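Long-range contacts in membrane protein (Acinetobacter baumannii AB307-0294, PDB 5DL5), which forms a beta-barrel channel of the OprD porin family in the outer membrane, probably admitting small solutes, antibiotics among them: residues S31-T36 with S56-I61; V77-F82 with M142-F147; M94-N99 with D174-D179. One frame throughout, in Å; residues are numbered along the deposited sequence.

Interaction 1 (S31-T36 with S56-I61); sequences SILFRT and SAIVSI
Leu33 and Ile58 lie side by side on the lumenal surface of the first hairpin of the porin barrel, where strands 29-43 and 50-62 run antiparallel. Leu33 CD2 meets Ile58 CD1 at 4.1 Å, both side chains pointing the same way off the sheet. With Leu33 CG anti to the backbone N (chi1 169°), the same CD2 also lies 3.9 Å above one face of the Arg35 guanidinium, offset toward its rim. That guanidinium is held by a salt bridge from NE to Asp424 on strand 416-428, the neighbour that closes the barrel. Ser56, paired with Arg35, turns its hydroxyl the other way along the wall, to Ser81 on strand 70-83.

The opposite surface is built from Ile32, Phe34, Ala57 and Val59. Ile32 CG1 rides alongside Val59 CG2 at 4.0 Å, the two side chains pointing the same way. Ala57 CB meets the Phe34 ring obliquely, 3.8 Å from CE1, while Ile32 CG2 sits 3.8 Å above one face of the ring, offset toward its rim. A bound detergent molecule touches Ala57, consistent with a surface that faces the membrane.

Between these two surfaces the backbones pair in strict antiparallel register. Ser31-Ser60, Leu33-Ile58 and Arg35-Ser56 are the hydrogen-bonded pairs, each with two N-H...O bonds; Ile32-Val59 and Phe34-Ala57 are non-hydrogen-bonded and bring CA atoms closer, 4.5 Å in the first of them. Four of the carbonyls are also met by CA-H groups, as where Ile58 O, already accepting from Leu33 N, lies 3.2 Å from Ile32 CA.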
loop_
_atom_site.group_PDB
_atom_site.type_symbol
_atom_site.label_atom_id
_atom_site.label_comp_id
_atom_site.label_asym_id
_atom_site.label_seq_id
_atom_site.Cartn_x
_atom_site.Cartn_y
_atom_site.Cartn_z
ATOM N N SER A 31 11.845 17.647 -3.130
ATOM C CA SER A 31 12.695 16.753 -2.359
ATOM C C SER A 31 13.020 15.498 -3.133
ATOM O O SER A 31 12.423 15.187 -4.190
ATOM C CB SER A 31 12.060 16.388 -1.008
ATOM O OG SER A 31 10.997 15.509 -1.302
ATOM N N ILE A 32 14.085 14.863 -2.677
ATOM C CA ILE A 32 14.551 13.584 -3.217
ATOM C C ILE A 32 14.699 12.613 -2.048
ATOM O O ILE A 32 15.284 12.944 -1.030
ATOM C CB ILE A 32 15.937 13.705 -3.863
ATOM C CG1 ILE A 32 15.918 14.682 -4.908
ATOM C CG2 ILE A 32 16.411 12.435 -4.572
ATOM C CD1 ILE A 32 17.261 14.818 -5.597
ATOM N N LEU A 33 14.277 11.403 -2.248
ATOM C CA LEU A 33 14.484 10.378 -1.266
ATOM C C LEU A 33 15.418 9.435 -1.903
ATOM O O LEU A 33 15.075 8.855 -2.944
ATOM C CB LEU A 33 13.119 9.664 -1.023
ATOM C CG LEU A 33 13.259 8.361 -0.193
ATOM C CD1 LEU A 33 14.007 8.725 1.089
ATOM C CD2 LEU A 33 11.879 7.745 0.128
ATOM N N PHE A 34 16.583 9.246 -1.314
ATOM C CA PHE A 34 17.464 8.130 -1.733
ATOM C C PHE A 34 17.195 6.852 -0.959
ATOM O O PHE A 34 17.284 6.830 0.214
ATOM C CB PHE A 34 18.890 8.539 -1.538
ATOM C CG PHE A 34 19.276 9.717 -2.349
ATOM C CD1 PHE A 34 19.636 9.539 -3.659
ATOM C CD2 PHE A 34 19.276 10.980 -1.812
ATOM C CE1 PHE A 34 20.071 10.593 -4.433
ATOM C CE2 PHE A 34 19.746 12.069 -2.566
ATOM C CZ PHE A 34 20.123 11.880 -3.900
ATOM N N ARG A 35 16.858 5.782 -1.633
ATOM C CA ARG A 35 16.463 4.589 -0.924
ATOM C C ARG A 35 17.304 3.443 -1.389
ATOM O O ARG A 35 17.425 3.214 -2.625
ATOM C CB ARG A 35 15.011 4.255 -1.257
ATOM C CG ARG A 35 14.620 2.899 -0.745
ATOM C CD ARG A 35 13.124 2.755 -0.893
ATOM N NE ARG A 35 12.414 3.361 0.188
ATOM C CZ ARG A 35 11.152 3.722 0.123
ATOM N NH1 ARG A 35 10.424 3.517 -1.021
ATOM N NH2 ARG A 35 10.596 4.265 1.229
ATOM N N THR A 36 17.972 2.801 -0.446
ATOM C CA THR A 36 18.685 1.566 -0.737
ATOM C C THR A 36 17.813 0.432 -0.165
ATOM O O THR A 36 17.481 0.420 1.043
ATOM C CB THR A 36 20.054 1.550 -0.037
ATOM O OG1 THR A 36 20.691 2.826 -0.124
ATOM C CG2 THR A 36 20.964 0.480 -0.575
ATOM N N SER A 56 17.705 3.618 -5.291
ATOM C CA SER A 56 16.784 4.498 -6.021
ATOM C C SER A 56 17.000 5.878 -5.586
ATOM O O SER A 56 17.427 6.136 -4.454
ATOM C CB SER A 56 15.314 4.173 -5.645
ATOM O OG SER A 56 15.106 2.957 -6.317
ATOM N N ALA A 57 16.600 6.783 -6.469
ATOM C CA ALA A 57 16.461 8.210 -6.117
ATOM C C ALA A 57 15.058 8.614 -6.573
ATOM O O ALA A 57 14.745 8.529 -7.752
ATOM C CB ALA A 57 17.502 9.093 -6.785
ATOM N N ILE A 58 14.252 9.101 -5.640
ATOM C CA ILE A 58 12.813 9.316 -5.941
ATOM C C ILE A 58 12.593 10.799 -5.793
ATOM O O ILE A 58 12.845 11.346 -4.729
ATOM C CB ILE A 58 11.929 8.575 -4.956
ATOM C CG1 ILE A 58 12.240 7.021 -5.049
ATOM C CG2 ILE A 58 10.453 8.961 -5.253
ATOM C CD1 ILE A 58 12.033 6.283 -3.746
ATOM N N VAL A 59 12.151 11.451 -6.858
ATOM C CA VAL A 59 12.018 12.859 -6.831
ATOM C C VAL A 59 10.565 13.270 -6.715
ATOM O O VAL A 59 9.708 12.674 -7.410
ATOM C CB VAL A 59 12.623 13.451 -8.111
ATOM C CG1 VAL A 59 12.503 14.942 -8.059
ATOM C CG2 VAL A 59 14.101 13.147 -8.116
ATOM N N SER A 60 10.309 14.315 -5.909
ATOM C CA SER A 60 8.987 14.981 -5.901
ATOM C C SER A 60 9.134 16.469 -5.912
ATOM O O SER A 60 9.851 17.008 -5.025
ATOM C CB SER A 60 8.090 14.606 -4.690
ATOM O OG SER A 60 6.865 15.392 -4.829
ATOM N N ILE A 61 8.556 17.135 -6.950
ATOM C CA ILE A 61 8.636 18.627 -7.119
ATOM C C ILE A 61 7.206 19.100 -7.351
ATOM O O ILE A 61 6.423 18.430 -8.120
ATOM C CB ILE A 61 9.564 19.045 -8.249
ATOM C CG1 ILE A 61 10.984 18.681 -7.899
ATOM C CG2 ILE A 61 9.628 20.592 -8.464
ATOM C CD1 ILE A 61 11.865 18.849 -9.112
#

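Interaction 2 (V77-F82 with M142-F147); sequences VGDGSF and MVPEYF. With C8E ((hydroxyethyloxy)tri(ethyloxy)octane), chain C; C8E ((hydroxyethyloxy)tri(ethyloxy)octane), chain D.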
loop_
_atom_site.group_PDB
_atom_site.type_symbol
_atom_site.label_atom_id
_atom_site.label_comp_id
_atom_site.label_asym_id
_atom_site.label_seq_id
_atom_site.Cartn_x
_atom_site.Cartn_y
_atom_site.Cartn_z
ATOM N N VAL A 77 6.991 14.011 -10.747
ATOM C CA VAL A 77 7.334 12.860 -9.888
ATOM C C VAL A 77 8.153 11.914 -10.717
ATOM O O VAL A 77 7.863 11.702 -11.883
ATOM C CB VAL A 77 6.146 12.021 -9.376
ATOM C CG1 VAL A 77 5.356 12.755 -8.302
ATOM C CG2 VAL A 77 5.237 11.650 -10.487
ATOM N N GLY A 78 9.210 11.359 -10.172
ATOM C CA GLY A 78 9.895 10.352 -10.932
ATOM C C GLY A 78 10.951 9.698 -10.099
ATOM O O GLY A 78 11.174 10.085 -8.897
ATOM N N ASP A 79 11.613 8.716 -10.712
ATOM C CA ASP A 79 12.696 8.073 -9.984
ATOM C C ASP A 79 13.663 7.541 -10.979
ATOM O O ASP A 79 13.332 7.256 -12.156
ATOM C CB ASP A 79 12.147 6.920 -9.063
ATOM C CG ASP A 79 10.998 6.092 -9.739
ATOM O OD1 ASP A 79 11.201 5.092 -10.516
ATOM O OD2 ASP A 79 9.817 6.422 -9.390
ATOM N N GLY A 80 14.859 7.336 -10.503
ATOM C CA GLY A 80 15.871 6.597 -11.316
ATOM C C GLY A 80 16.559 5.621 -10.353
ATOM O O GLY A 80 16.775 5.960 -9.178
ATOM N N SER A 81 16.869 4.436 -10.843
ATOM C CA SER A 81 17.361 3.397 -9.983
ATOM C C SER A 81 18.402 2.536 -10.649
ATOM O O SER A 81 18.447 2.518 -11.896
ATOM C CB SER A 81 16.202 2.497 -9.516
ATOM O OG SER A 81 15.123 3.254 -9.037
ATOM N N PHE A 82 19.159 1.761 -9.856
ATOM C CA PHE A 82 20.015 0.725 -10.496
ATOM C C PHE A 82 20.006 -0.500 -9.605
ATOM O O PHE A 82 19.885 -0.390 -8.409
ATOM C CB PHE A 82 21.396 1.269 -10.843
ATOM C CG PHE A 82 22.127 1.893 -9.683
ATOM C CD1 PHE A 82 21.998 3.278 -9.394
ATOM C CD2 PHE A 82 22.954 1.123 -8.881
ATOM C CE1 PHE A 82 22.726 3.862 -8.313
ATOM C CE2 PHE A 82 23.617 1.685 -7.811
ATOM C CZ PHE A 82 23.544 3.063 -7.552
ATOM N N MET A 142 10.983 -0.384 -4.019
ATOM C CA MET A 142 12.056 0.621 -4.269
ATOM C C MET A 142 11.538 2.017 -4.599
ATOM O O MET A 142 12.106 3.046 -4.148
ATOM C CB MET A 142 12.997 0.180 -5.327
ATOM C CG MET A 142 13.837 -1.018 -4.995
ATOM S SD MET A 142 14.897 -0.894 -3.551
ATOM C CE MET A 142 15.776 0.646 -3.895
ATOM N N VAL A 143 10.500 2.025 -5.398
ATOM C CA VAL A 143 9.975 3.244 -5.981
ATOM C C VAL A 143 8.420 3.197 -5.973
ATOM O O VAL A 143 7.838 2.151 -6.015
ATOM C CB VAL A 143 10.503 3.483 -7.431
ATOM C CG1 VAL A 143 11.993 3.738 -7.396
ATOM C CG2 VAL A 143 10.259 2.290 -8.358
ATOM N N PRO A 144 7.783 4.373 -6.072
ATOM C CA PRO A 144 6.293 4.408 -5.997
ATOM C C PRO A 144 5.637 4.019 -7.249
ATOM O O PRO A 144 6.147 4.147 -8.359
ATOM C CB PRO A 144 5.963 5.843 -5.535
ATOM C CG PRO A 144 7.267 6.641 -5.694
ATOM C CD PRO A 144 8.407 5.706 -5.970
ATOM N N GLU A 145 4.494 3.437 -7.069
ATOM C CA GLU A 145 3.579 3.180 -8.144
ATOM C C GLU A 145 2.904 4.484 -8.592
ATOM O O GLU A 145 2.581 5.326 -7.731
ATOM C CB GLU A 145 2.542 2.143 -7.650
ATOM C CG GLU A 145 1.409 1.833 -8.629
ATOM C CD GLU A 145 0.403 0.838 -8.075
ATOM O OE1 GLU A 145 0.491 0.519 -6.853
ATOM O OE2 GLU A 145 -0.329 0.276 -8.946
ATOM N N TYR A 146 2.796 4.685 -9.918
ATOM C CA TYR A 146 2.211 5.918 -10.472
ATOM C C TYR A 146 0.943 5.695 -11.163
ATOM O O TYR A 146 0.804 4.771 -11.958
ATOM C CB TYR A 146 3.170 6.694 -11.477
ATOM C CG TYR A 146 4.510 7.126 -10.837
ATOM C CD1 TYR A 146 4.530 7.931 -9.748
ATOM C CD2 TYR A 146 5.752 6.668 -11.297
ATOM C CE1 TYR A 146 5.689 8.329 -9.142
ATOM C CE2 TYR A 146 6.973 7.090 -10.713
ATOM C CZ TYR A 146 6.918 7.889 -9.607
ATOM O OH TYR A 146 8.013 8.399 -8.919
ATOM N N PHE A 147 0.000 6.597 -10.953
ATOM C CA PHE A 147 -1.242 6.580 -11.757
ATOM C C PHE A 147 -1.325 7.842 -12.647
ATOM O O PHE A 147 -0.832 8.839 -12.248
ATOM C CB PHE A 147 -2.417 6.498 -10.817
ATOM C CG PHE A 147 -2.634 5.119 -10.225
ATOM C CD1 PHE A 147 -3.393 4.135 -10.920
ATOM C CD2 PHE A 147 -2.100 4.811 -9.007
ATOM C CE1 PHE A 147 -3.673 2.921 -10.325
ATOM C CE2 PHE A 147 -2.336 3.564 -8.442
ATOM C CZ PHE A 147 -3.088 2.617 -9.104
HETATM C C8 C8E C . 17.124 4.969 -17.010
HETATM O O9 C8E C . 18.347 5.121 -16.296
HETATM C C10 C8E C . 18.260 5.298 -14.863
HETATM C C11 C8E C . 19.577 5.792 -14.279
HETATM O O12 C8E C . 19.438 6.185 -12.903
HETATM C C13 C8E C . 19.919 7.508 -12.600
HETATM C C14 C8E C . 19.938 7.822 -11.099
HETATM O O15 C8E C . 20.499 6.712 -10.425
HETATM C C16 C8E C . 20.105 6.504 -9.062
HETATM C C17 C8E C . 20.655 7.602 -8.198
HETATM O O18 C8E C . 20.798 7.095 -6.863
HETATM C C19 C8E C . 22.169 6.771 -6.589
HETATM C C20 C8E C . 22.773 7.690 -5.597
HETATM O O21 C8E C . 23.961 7.014 -5.195
HETATM C C1 C8E D . 23.027 5.006 -14.498
HETATM C C2 C8E D . 23.291 3.931 -13.467
HETATM C C3 C8E D . 24.163 4.250 -12.212
HETATM C C4 C8E D . 23.902 5.596 -11.598
HETATM C C5 C8E D . 24.822 6.125 -10.516
HETATM C C6 C8E D . 24.708 7.647 -10.522
HETATM C C7 C8E D . 24.665 8.175 -9.109
#
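Tyr146 reaches across to Asp79 and gives its phenol proton to the carboxylate, OH to OD2 at 2.7 Å. The hydroxyl comes to the anti side of OD2, 20° out of the carboxylate plane, and the ring and carboxylate are nearly coplanar, 14° apart. Beside the bond, Val77 CG2 lies obliquely against the tyrosine ring, 3.6 Å from CE1, and Gly78 CA sits close to the hydroxyl.

Val143 lies against one face of the Asp79 carboxylate, crossing the side chain at about a right angle: Val143 CG1 is 3.5 Å from Asp79 CG and also 3.6 Å from Ser81 OG. With chi1 at 39°, Asp79 tucks CG between its own backbone N and carbonyl carbon, setting the carboxylate over this valine. Further out, Arg109 of strand 106-118 forms a salt bridge from NH1 to the same OD2 and, through NH2, a hydrogen bond to Pro144 O. That carbonyl oxygen stands 3.8 Å above the centre of the Tyr146 ring; Arg109 thus bridges the Asp79 carboxylate and the carbonyl that lies over the ring.

Residues 142-145 are loop leading into the short strand 146-148, and this segment probably lies inside the barrel as the inward-folded loop of porins does; the contact fixes it to the wall. OD2 of the buried Asp79 is held by a phenol and a guanidinium together, which probably favours an ionised carboxylate.

Interaction 3 (M94-N99 with D174-D179); sequences MIPKHN and DQINTD. With C8E ((hydroxyethyloxy)tri(ethyloxy)octane), chain B; PO4 (phosphate ion), chain E.
Pro96 lays its ring against Asp174 and Ile176: CB is 3.5 Å from Asp174 O, and CG touches Ile176 CD1 at 3.8 Å. The isoleucine crosses the proline at about a right angle, and its bent chain (chi1 -56°, chi2 -50°) brings CD1 back to the ring. Trp107 of strand 106-118 packs against both residues. The Pro96 CA-H also points to Asp174 O, 3.3 Å away, although the angle at the hydrogen is only 132°. No direct hydrogen bond joins the two segments; a water does so instead, donating to Asp174 O at 2.6 Å and accepting from Lys97 N at 3.1 Å. The same carbonyl oxygen thus receives both a water proton and a CA-H.

Both segments lie in extracellular loops of the porin barrel. Segment 94-99 follows strand 70-83 and precedes strand 106-118; the loop holding 174-179 connects strand 160-171 to strand 190-200. The second loop is shaped internally: Asn177 OD1 accepts from Asp179 N in an Asx turn, and Gln175 NE2 makes a weak bond to Asp174 OD1. Gln175 O is held in turn by Gln171 and Arg109.

Lys97 NZ is hydrogen-bonded to Ala90 O, with a detergent carbon beside the ammonium group. His98, stacked on Tyr104, donates from NE2 to O3 of a phosphate ion at 2.8 Å, the phosphorus lying in the plane of the imidazole; the phosphate, probably from the crystallisation liquor, also accepts from Asp105 N.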
loop_
_atom_site.group_PDB
_atom_site.type_symbol
_atom_site.label_atom_id
_atom_site.label_comp_id
_atom_site.label_asym_id
_atom_site.label_seq_id
_atom_site.Cartn_x
_atom_site.Cartn_y
_atom_site.Cartn_z
ATOM N N MET A 94 10.476 -5.574 -6.813
ATOM C CA MET A 94 11.642 -4.741 -6.467
ATOM C C MET A 94 12.379 -4.175 -7.698
ATOM O O MET A 94 12.773 -2.997 -7.691
ATOM C CB MET A 94 12.623 -5.575 -5.671
ATOM C CG MET A 94 12.187 -5.888 -4.260
ATOM S SD MET A 94 12.283 -4.444 -3.119
ATOM C CE MET A 94 14.037 -4.337 -2.777
ATOM N N ILE A 95 12.471 -4.974 -8.766
ATOM C CA ILE A 95 13.322 -4.663 -9.911
ATOM C C ILE A 95 12.627 -5.098 -11.193
ATOM O O ILE A 95 12.257 -6.264 -11.294
ATOM C CB ILE A 95 14.727 -5.367 -9.786
ATOM C CG1 ILE A 95 15.440 -4.834 -8.524
ATOM C CG2 ILE A 95 15.563 -5.040 -10.970
ATOM C CD1 ILE A 95 16.703 -5.683 -8.214
ATOM N N PRO A 96 12.530 -4.214 -12.194
ATOM C CA PRO A 96 12.030 -4.669 -13.494
ATOM C C PRO A 96 12.856 -5.811 -14.071
ATOM O O PRO A 96 14.090 -5.792 -13.912
ATOM C CB PRO A 96 12.190 -3.454 -14.394
ATOM C CG PRO A 96 12.262 -2.269 -13.456
ATOM C CD PRO A 96 12.863 -2.761 -12.167
ATOM N N LYS A 97 12.208 -6.659 -14.859
ATOM C CA LYS A 97 12.796 -7.859 -15.421
ATOM C C LYS A 97 12.588 -7.859 -16.933
ATOM O O LYS A 97 11.604 -7.282 -17.445
ATOM C CB LYS A 97 12.225 -9.142 -14.751
ATOM C CG LYS A 97 12.829 -9.360 -13.366
ATOM C CD LYS A 97 12.597 -10.739 -12.764
ATOM C CE LYS A 97 11.353 -10.730 -11.934
ATOM N NZ LYS A 97 11.248 -11.975 -11.184
ATOM N N HIS A 98 13.610 -8.319 -17.668
ATOM C CA HIS A 98 13.532 -8.462 -19.096
ATOM C C HIS A 98 12.745 -9.737 -19.350
ATOM O O HIS A 98 12.522 -10.546 -18.436
ATOM C CB HIS A 98 14.923 -8.653 -19.693
ATOM C CG HIS A 98 15.804 -7.445 -19.616
ATOM N ND1 HIS A 98 15.688 -6.389 -20.484
ATOM C CD2 HIS A 98 16.839 -7.138 -18.789
ATOM C CE1 HIS A 98 16.636 -5.494 -20.233
ATOM N NE2 HIS A 98 17.346 -5.921 -19.199
ATOM N N ASN A 99 12.422 -9.956 -20.609
ATOM C CA ASN A 99 11.642 -11.141 -21.029
ATOM C C ASN A 99 12.319 -12.449 -20.667
ATOM O O ASN A 99 11.618 -13.377 -20.268
ATOM C CB ASN A 99 11.334 -11.090 -22.542
ATOM C CG ASN A 99 10.810 -9.736 -22.956
ATOM O OD1 ASN A 99 11.074 -8.732 -22.271
ATOM N ND2 ASN A 99 10.084 -9.676 -24.050
ATOM N N ASP A 174 7.866 -1.983 -10.518
ATOM C CA ASP A 174 8.789 -2.818 -11.250
ATOM C C ASP A 174 8.506 -2.903 -12.743
ATOM O O ASP A 174 8.856 -3.934 -13.408
ATOM C CB ASP A 174 8.759 -4.246 -10.641
ATOM C CG ASP A 174 7.405 -4.966 -10.840
ATOM O OD1 ASP A 174 6.347 -4.318 -11.071
ATOM O OD2 ASP A 174 7.409 -6.216 -10.824
ATOM N N GLN A 175 7.825 -1.875 -13.252
ATOM C CA GLN A 175 7.481 -1.816 -14.626
ATOM C C GLN A 175 8.090 -0.529 -15.252
ATOM O O GLN A 175 7.995 0.554 -14.650
ATOM C CB GLN A 175 5.925 -1.808 -14.814
ATOM C CG GLN A 175 5.192 -2.952 -14.102
ATOM C CD GLN A 175 5.449 -4.268 -14.787
ATOM O OE1 GLN A 175 5.559 -4.308 -15.977
ATOM N NE2 GLN A 175 5.613 -5.339 -14.009
ATOM N N ILE A 176 8.611 -0.700 -16.467
ATOM C CA ILE A 176 9.139 0.419 -17.348
ATOM C C ILE A 176 8.052 1.074 -18.246
ATOM O O ILE A 176 8.099 2.258 -18.501
ATOM C CB ILE A 176 10.221 -0.171 -18.336
ATOM C CG1 ILE A 176 11.327 -0.858 -17.554
ATOM C CG2 ILE A 176 10.723 0.850 -19.359
ATOM C CD1 ILE A 176 11.849 0.014 -16.462
ATOM N N ASN A 177 7.112 0.272 -18.727
ATOM C CA ASN A 177 5.983 0.750 -19.560
ATOM C C ASN A 177 5.156 1.618 -18.685
ATOM O O ASN A 177 5.017 1.315 -17.466
ATOM C CB ASN A 177 5.182 -0.473 -19.985
ATOM C CG ASN A 177 4.166 -0.192 -21.097
ATOM O OD1 ASN A 177 3.024 0.318 -20.889
ATOM N ND2 ASN A 177 4.567 -0.597 -22.319
ATOM N N THR A 178 4.552 2.651 -19.259
ATOM C CA THR A 178 3.762 3.602 -18.476
ATOM C C THR A 178 2.335 3.101 -18.119
ATOM O O THR A 178 1.708 3.673 -17.310
ATOM C CB THR A 178 3.653 4.908 -19.242
ATOM O OG1 THR A 178 3.100 4.599 -20.526
ATOM C CG2 THR A 178 5.082 5.450 -19.544
ATOM N N ASP A 179 1.846 2.029 -18.692
ATOM C CA ASP A 179 0.576 1.500 -18.338
ATOM C C ASP A 179 0.737 -0.028 -18.148
ATOM O O ASP A 179 0.524 -0.861 -19.089
ATOM C CB ASP A 179 -0.496 1.828 -19.391
ATOM C CG ASP A 179 -1.918 1.591 -18.875
ATOM O OD1 ASP A 179 -2.065 1.369 -17.657
ATOM O OD2 ASP A 179 -2.945 1.617 -19.649
HETATM C C6 C8E B . 6.999 -11.005 -11.210
HETATM C C7 C8E B . 7.989 -11.075 -10.011
HETATM C C8 C8E B . 8.017 -12.406 -9.222
HETATM O O9 C8E B . 8.255 -12.266 -7.774
HETATM C C10 C8E B . 7.148 -12.857 -7.101
HETATM C C11 C8E B . 6.008 -11.831 -6.968
HETATM O O12 C8E B . 5.117 -12.173 -5.929
HETATM C C13 C8E B . 5.642 -12.205 -4.594
HETATM C C14 C8E B . 5.402 -10.893 -3.895
HETATM O O15 C8E B . 4.803 -11.012 -2.607
HETATM C C16 C8E B . 3.565 -11.725 -2.477
HETATM C C17 C8E B . 2.830 -11.002 -1.350
HETATM O O18 C8E B . 3.868 -10.437 -0.492
HETATM C C19 C8E B . 3.558 -9.155 0.070
HETATM C C20 C8E B . 4.659 -8.773 1.044
HETATM O O21 C8E B . 4.417 -7.645 1.933
HETATM P P PO4 E . 19.530 -2.689 -19.229
HETATM O O1 PO4 E . 18.570 -2.649 -20.415
HETATM O O2 PO4 E . 21.006 -2.635 -19.667
HETATM O O3 PO4 E . 19.332 -4.021 -18.491
HETATM O O4 PO4 E . 19.262 -1.485 -18.315
HETATM O O HOH W 1 9.191 -6.015 -14.931
#

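How the interactions relate
From the N terminus, interaction 1 closes first, zipping strands 29-43 and 50-62 into a hairpin before the other two begin. Interaction 2 then opens on strand 70-83, the next strand of the barrel wall, and interaction 3 opens in the loop that follows. Their partners come in the same order, 142-147 and then 174-179, so the two closures cross rather than nest. Interactions 1 and 2 share a wall: Val59 N and Gly78 O pair across adjacent strands, and Met142 packs on Ile58 and Arg35. Met142 also touches Met94, so segment 142-147 lies between the first barrel strands and the loop that carries 94-99.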